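Local coordinates for lactate dehydrogenase (Eimeria maxima, PDB 6CT6), which probably interconverts pyruvate and lactate with NADH as the hydride carrier, and binds NADH together with the pyruvate analogue oxamate, at residues R112-G115 against G116-K120; I198-G202 against I203-E207. All coordinates share one frame; numbering follows the deposited sequence.

Contact 1. Residues R112-G115 against G116-K120; sequences REVG and GAIKK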
ATOM      1  N   ARG B 112      -5.063  26.582   1.101  1.00 31.92           N
ATOM      2  CA  ARG B 112      -4.895  27.803   0.325  1.00 33.86           C
ATOM      3  C   ARG B 112      -3.458  27.986  -0.147  1.00 33.41           C
ATOM      4  O   ARG B 112      -3.238  28.539  -1.230  1.00 33.04           O
ATOM      5  CB  ARG B 112      -5.373  29.000   1.148  1.00 33.87           C
ATOM      6  CG  ARG B 112      -6.892  29.016   1.308  1.00 35.85           C
ATOM      7  CD  ARG B 112      -7.384  30.046   2.306  1.00 40.18           C
ATOM      8  NE  ARG B 112      -8.845  30.046   2.393  1.00 34.37           N
ATOM      9  CZ  ARG B 112      -9.541  30.498   3.432  1.00 40.19           C
ATOM     10  NH1 ARG B 112      -8.918  30.985   4.499  1.00 40.50           N
ATOM     11  NH2 ARG B 112     -10.866  30.454   3.412  1.00 38.71           N
ATOM     12  N   GLU B 113      -2.473  27.523   0.629  1.00 33.47           N
ATOM     13  CA  GLU B 113      -1.107  27.451   0.116  1.00 32.89           C
ATOM     14  C   GLU B 113      -1.025  26.483  -1.061  1.00 32.34           C
ATOM     15  O   GLU B 113      -0.391  26.776  -2.080  1.00 30.00           O
ATOM     16  CB  GLU B 113      -0.141  27.023   1.226  1.00 32.57           C
ATOM     17  CG  GLU B 113      -0.171  27.881   2.492  1.00 38.96           C
ATOM     18  CD  GLU B 113       0.314  29.301   2.264  1.00 42.94           C
ATOM     19  OE1 GLU B 113       1.130  29.517   1.344  1.00 40.30           O
ATOM     20  OE2 GLU B 113      -0.121  30.201   3.011  1.00 50.43           O
ATOM     21  N   VAL B 114      -1.659  25.313  -0.933  1.00 32.42           N
ATOM     22  CA  VAL B 114      -1.642  24.327  -2.015  1.00 33.23           C
ATOM     23  C   VAL B 114      -2.303  24.901  -3.263  1.00 29.29           C
ATOM     24  O   VAL B 114      -1.763  24.809  -4.373  1.00 31.80           O
ATOM     25  CB  VAL B 114      -2.320  23.018  -1.562  1.00 28.03           C
ATOM     26  CG1 VAL B 114      -2.559  22.077  -2.745  1.00 28.75           C
ATOM     27  CG2 VAL B 114      -1.470  22.321  -0.514  1.00 31.42           C
ATOM     28  N   GLY B 115      -3.487  25.493  -3.103  1.00 34.28           N
ATOM     29  CA  GLY B 115      -4.151  26.115  -4.236  1.00 31.76           C
ATOM     30  C   GLY B 115      -3.273  27.129  -4.941  1.00 34.44           C
ATOM     31  O   GLY B 115      -3.197  27.153  -6.171  1.00 33.24           O
ATOM     32  N   GLY B 116      -2.593  27.982  -4.170  1.00 34.01           N
ATOM     33  CA  GLY B 116      -1.702  28.958  -4.776  1.00 32.29           C
ATOM     34  C   GLY B 116      -0.544  28.314  -5.514  1.00 31.15           C
ATOM     35  O   GLY B 116      -0.086  28.825  -6.537  1.00 34.76           O
ATOM     36  N   ALA B 117      -0.043  27.190  -4.995  1.00 32.43           N
ATOM     37  CA  ALA B 117       1.008  26.462  -5.697  1.00 33.17           C
ATOM     38  C   ALA B 117       0.500  25.924  -7.030  1.00 29.85           C
ATOM     39  O   ALA B 117       1.189  26.014  -8.052  1.00 33.19           O
ATOM     40  CB  ALA B 117       1.529  25.323  -4.822  1.00 30.66           C
ATOM     41  N   ILE B 118      -0.710  25.360  -7.035  1.00 30.18           N
ATOM     42  CA  ILE B 118      -1.317  24.886  -8.277  1.00 32.11           C
ATOM     43  C   ILE B 118      -1.442  26.030  -9.276  1.00 35.38           C
ATOM     44  O   ILE B 118      -1.058  25.904 -10.445  1.00 34.79           O
ATOM     45  CB  ILE B 118      -2.683  24.240  -7.982  1.00 30.36           C
ATOM     46  CG1 ILE B 118      -2.489  22.925  -7.224  1.00 30.10           C
ATOM     47  CG2 ILE B 118      -3.476  24.009  -9.271  1.00 32.97           C
ATOM     48  CD1 ILE B 118      -3.743  22.423  -6.552  1.00 31.10           C
ATOM     49  N   LYS B 119      -1.996  27.161  -8.832  1.00 35.82           N
ATOM     50  CA  LYS B 119      -2.141  28.313  -9.717  1.00 36.17           C
ATOM     51  C   LYS B 119      -0.814  28.677 -10.367  1.00 37.83           C
ATOM     52  O   LYS B 119      -0.772  29.069 -11.539  1.00 36.68           O
ATOM     53  CB  LYS B 119      -2.693  29.508  -8.938  1.00 38.01           C
ATOM     54  CG  LYS B 119      -2.806  30.796  -9.754  1.00 44.32           C
ATOM     55  CD  LYS B 119      -3.165  31.986  -8.881  1.00 46.06           C
ATOM     56  CE  LYS B 119      -4.622  31.946  -8.457  1.00 53.99           C
ATOM     57  NZ  LYS B 119      -4.986  33.097  -7.585  1.00 67.28           N
ATOM     58  N   LYS B 120       0.284  28.537  -9.624  1.00 36.95           N
ATOM     59  CA  LYS B 120       1.578  29.001 -10.106  1.00 37.20           C
ATOM     60  C   LYS B 120       2.254  27.977 -11.012  1.00 38.24           C
ATOM     61  O   LYS B 120       2.841  28.350 -12.035  1.00 36.65           O
ATOM     62  CB  LYS B 120       2.487  29.333  -8.921  1.00 39.72           C
ATOM     63  CG  LYS B 120       3.862  29.845  -9.327  1.00 42.00           C
ATOM     64  CD  LYS B 120       4.702  30.238  -8.121  1.00 47.53           C
ATOM     65  CE  LYS B 120       6.043  30.819  -8.549  1.00 55.10           C
ATOM     66  NZ  LYS B 120       6.885  31.197  -7.382  1.00 75.17           N
TER
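The peptide carbonyls of Arg112 to Gly115 are the flat groups that meet Gly116 to Lys119 one helical turn on. At Val114 the amide of Ile118 meets the outer end of the carbonyl almost head-on, with Ile118 N 2.9 Å from Val114 O. Carbons flank the same oxygen from opposite sides of the carbonyl plane: Ala117 CB, 3.4 Å from Val114 O, on one side and Ile118 CG1, 3.5 Å from Val114 O, on the other. Arg112 is met differently, since Gly116 N, 3.1 Å from Arg112 O, sits above the carbonyl plane, 37° out of it. The bonds from Ala117 N to Glu113 O (3.0 Å) and from Lys119 N to Gly115 O (2.9 Å) complete the run.

Side chains touch on one flank. Val114 points CG1 opposite its own backbone N (chi1 169°), and there it meets the tip of Ile118, with CG1 of Val114 4.0 Å from CD1 of Ile118. Ile118 reaches back to it by an extended outer arm (chi2 163°), and the two chains cross at a slant. Ile118 also packs on Val141 and Ala145 of helix 134-145, Ala117 packs on Tyr72 and Leu75, and Arg112 makes a salt bridge with Asp327 through NH2.

Four carbonyls are thus each gripped by an amide four residues later, the regular alpha-helical pattern. Their polarity is met within the helix, leaving the Val114 and Ile118 side chains to make apolar contacts: Val114 comes within about 4 Å of the bound NADH, and Ile118 packs on helix 134-145.

Contact 2. Residues I198-G202 against I203-E207; sequences ITING and IPIQE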
ATOM      1  N   ILE B 198     -30.111   0.968  -4.838  1.00 29.23           N
ATOM      2  CA  ILE B 198     -29.238  -0.201  -4.896  1.00 30.28           C
ATOM      3  C   ILE B 198     -29.793  -1.170  -5.926  1.00 34.00           C
ATOM      4  O   ILE B 198     -30.983  -1.511  -5.897  1.00 30.89           O
ATOM      5  CB  ILE B 198     -29.126  -0.880  -3.521  1.00 28.81           C
ATOM      6  CG1 ILE B 198     -28.499   0.062  -2.486  1.00 31.81           C
ATOM      7  CG2 ILE B 198     -28.306  -2.176  -3.630  1.00 31.26           C
ATOM      8  CD1 ILE B 198     -28.578  -0.475  -1.062  1.00 32.72           C
ATOM      9  N   THR B 199     -28.938  -1.627  -6.841  1.00 31.76           N
ATOM     10  CA  THR B 199     -29.337  -2.642  -7.802  1.00 30.24           C
ATOM     11  C   THR B 199     -28.309  -3.762  -7.848  1.00 33.58           C
ATOM     12  O   THR B 199     -27.122  -3.560  -7.569  1.00 30.70           O
ATOM     13  CB  THR B 199     -29.525  -2.072  -9.220  1.00 32.34           C
ATOM     14  OG1 THR B 199     -28.267  -1.635  -9.750  1.00 33.72           O
ATOM     15  CG2 THR B 199     -30.516  -0.913  -9.217  1.00 32.89           C
ATOM     16  N   ILE B 200     -28.793  -4.949  -8.191  1.00 32.89           N
ATOM     17  CA  ILE B 200     -27.958  -6.105  -8.479  1.00 28.90           C
ATOM     18  C   ILE B 200     -28.019  -6.300  -9.991  1.00 32.95           C
ATOM     19  O   ILE B 200     -29.016  -6.796 -10.529  1.00 29.75           O
ATOM     20  CB  ILE B 200     -28.424  -7.354  -7.722  1.00 28.27           C
ATOM     21  CG1 ILE B 200     -28.628  -7.054  -6.231  1.00 30.69           C
ATOM     22  CG2 ILE B 200     -27.431  -8.494  -7.921  1.00 28.52           C
ATOM     23  CD1 ILE B 200     -27.407  -6.496  -5.508  1.00 28.94           C
ATOM     24  N   ASN B 201     -26.955  -5.898 -10.682  1.00 29.28           N
ATOM     25  CA  ASN B 201     -26.930  -5.847 -12.144  1.00 30.88           C
ATOM     26  C   ASN B 201     -28.183  -5.168 -12.698  1.00 30.72           C
ATOM     27  O   ASN B 201     -28.805  -5.636 -13.655  1.00 28.54           O
ATOM     28  CB  ASN B 201     -26.769  -7.241 -12.747  1.00 28.16           C
ATOM     29  CG  ASN B 201     -26.424  -7.190 -14.220  1.00 28.46           C
ATOM     30  OD1 ASN B 201     -25.551  -6.429 -14.632  1.00 29.93           O
ATOM     31  ND2 ASN B 201     -27.134  -7.978 -15.028  1.00 28.99           N
ATOM     32  N   GLY B 202     -28.548  -4.037 -12.094  1.00 29.57           N
ATOM     33  CA  GLY B 202     -29.703  -3.283 -12.538  1.00 33.62           C
ATOM     34  C   GLY B 202     -31.028  -3.750 -11.976  1.00 31.08           C
ATOM     35  O   GLY B 202     -32.041  -3.061 -12.168  1.00 35.46           O
ATOM     36  N   ILE B 203     -31.061  -4.891 -11.294  1.00 31.59           N
ATOM     37  CA  ILE B 203     -32.271  -5.405 -10.660  1.00 31.21           C
ATOM     38  C   ILE B 203     -32.482  -4.658  -9.346  1.00 33.41           C
ATOM     39  O   ILE B 203     -31.601  -4.701  -8.476  1.00 32.78           O
ATOM     40  CB  ILE B 203     -32.167  -6.919 -10.413  1.00 29.26           C
ATOM     41  CG1 ILE B 203     -31.758  -7.652 -11.698  1.00 31.14           C
ATOM     42  CG2 ILE B 203     -33.486  -7.466  -9.873  1.00 31.82           C
ATOM     43  CD1 ILE B 203     -31.281  -9.067 -11.461  1.00 28.87           C
ATOM     44  N   PRO B 204     -33.611  -3.974  -9.144  1.00 32.15           N
ATOM     45  CA  PRO B 204     -33.816  -3.262  -7.877  1.00 32.13           C
ATOM     46  C   PRO B 204     -33.668  -4.186  -6.675  1.00 33.01           C
ATOM     47  O   PRO B 204     -34.148  -5.322  -6.673  1.00 32.44           O
ATOM     48  CB  PRO B 204     -35.243  -2.721  -8.004  1.00 35.79           C
ATOM     49  CG  PRO B 204     -35.462  -2.593  -9.464  1.00 34.94           C
ATOM     50  CD  PRO B 204     -34.726  -3.745 -10.080  1.00 33.34           C
ATOM     51  N   ILE B 205     -32.997  -3.682  -5.636  1.00 31.32           N
ATOM     52  CA  ILE B 205     -32.806  -4.466  -4.420  1.00 31.61           C
ATOM     53  C   ILE B 205     -34.148  -4.874  -3.829  1.00 30.49           C
ATOM     54  O   ILE B 205     -34.251  -5.906  -3.154  1.00 32.11           O
ATOM     55  CB  ILE B 205     -31.953  -3.675  -3.403  1.00 32.80           C
ATOM     56  CG1 ILE B 205     -31.595  -4.540  -2.193  1.00 32.32           C
ATOM     57  CG2 ILE B 205     -32.672  -2.404  -2.956  1.00 32.20           C
ATOM     58  CD1 ILE B 205     -30.616  -5.651  -2.504  1.00 37.29           C
ATOM     59  N   GLN B 206     -35.193  -4.077  -4.064  1.00 33.78           N
ATOM     60  CA  GLN B 206     -36.524  -4.435  -3.580  1.00 39.45           C
ATOM     61  C   GLN B 206     -36.927  -5.834  -4.031  1.00 35.81           C
ATOM     62  O   GLN B 206     -37.546  -6.585  -3.269  1.00 37.05           O
ATOM     63  CB  GLN B 206     -37.552  -3.412  -4.058  1.00 39.20           C
ATOM     64  CG  GLN B 206     -38.916  -3.573  -3.405  1.00 38.84           C
ATOM     65  CD  GLN B 206     -38.882  -3.279  -1.920  1.00 42.84           C
ATOM     66  OE1 GLN B 206     -38.454  -2.204  -1.500  1.00 45.01           O
ATOM     67  NE2 GLN B 206     -39.318  -4.242  -1.112  1.00 44.34           N
ATOM     68  N   GLU B 207     -36.594  -6.204  -5.271  1.00 33.41           N
ATOM     69  CA  GLU B 207     -36.935  -7.540  -5.748  1.00 36.42           C
ATOM     70  C   GLU B 207     -36.297  -8.609  -4.874  1.00 38.07           C
ATOM     71  O   GLU B 207     -36.904  -9.656  -4.618  1.00 31.41           O
ATOM     72  CB  GLU B 207     -36.503  -7.720  -7.206  1.00 31.98           C
ATOM     73  CG  GLU B 207     -37.180  -6.769  -8.188  1.00 36.63           C
ATOM     74  CD  GLU B 207     -37.215  -7.311  -9.611  1.00 33.90           C
ATOM     75  OE1 GLU B 207     -36.947  -8.517  -9.807  1.00 33.00           O
ATOM     76  OE2 GLU B 207     -37.517  -6.531 -10.539  1.00 31.97           O
TER
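Backbone hydrogen bonds tie Ile200 to Ile203 in both directions: Ile200 N is 2.8 Å from Ile203 O, and Ile203 N is 2.9 Å from Ile200 O. The second bond is bent at the acceptor, its donor standing 65° out of the carbonyl plane of Ile200. A third, from Ile205 N to Ile198 O at 3.0 Å, carries the pairing past Thr199 and Pro204, which face each other as a non-hydrogen-bonded pair.

Two carbon-to-oxygen approaches accompany these bonds. Ile203 O takes a CA-H...O contact from Thr199 CA at 3.1 Å. Ile203 CG1 meets the Ile200 carbonyl at its oxygen end, close to the carbonyl plane, 3.1 Å from Ile200 O, a tight approach.

The apolar contact is between Ile198 and Ile205, which lie alongside, pointing the same way, with CB of Ile198 3.9 Å from CG2 of Ile205. That methyl sits between the backbone N and carbonyl carbon of Ile205, whose CG1 swings opposite the N (chi1 -173°).

Side-chain hydrogen bonds come from Gln180 of the adjoining strand, whose OE1 is bonded to both Thr199 OG1 and Gly202 N.

Asn201 and Gly202, both with positive phi, form the corners of a type I' turn, the classic connection of a two-residue beta hairpin; here the hairpin runs directly into helix 205-210.

How the contacts relate
Contacts 1 and 2 are both local, made between neighbours in sequence, but they belong to different halves of the subunit: 112-120 to the NAD-binding domain and 198-207 to the alpha/beta C-terminal domain. Their centres are 43 Å apart, their nearest atoms about 34 Å, on opposite sides of the chain's centre. Contact 1 lies beside the cofactor. Contact 2 sits on an outlying four-stranded antiparallel sheet; a bound glucose lies about 8 Å from the Ile198 side chain, too far to touch. The oxamate pocket, lined by residues such as Arg163 and His187, includes no residue of either contact.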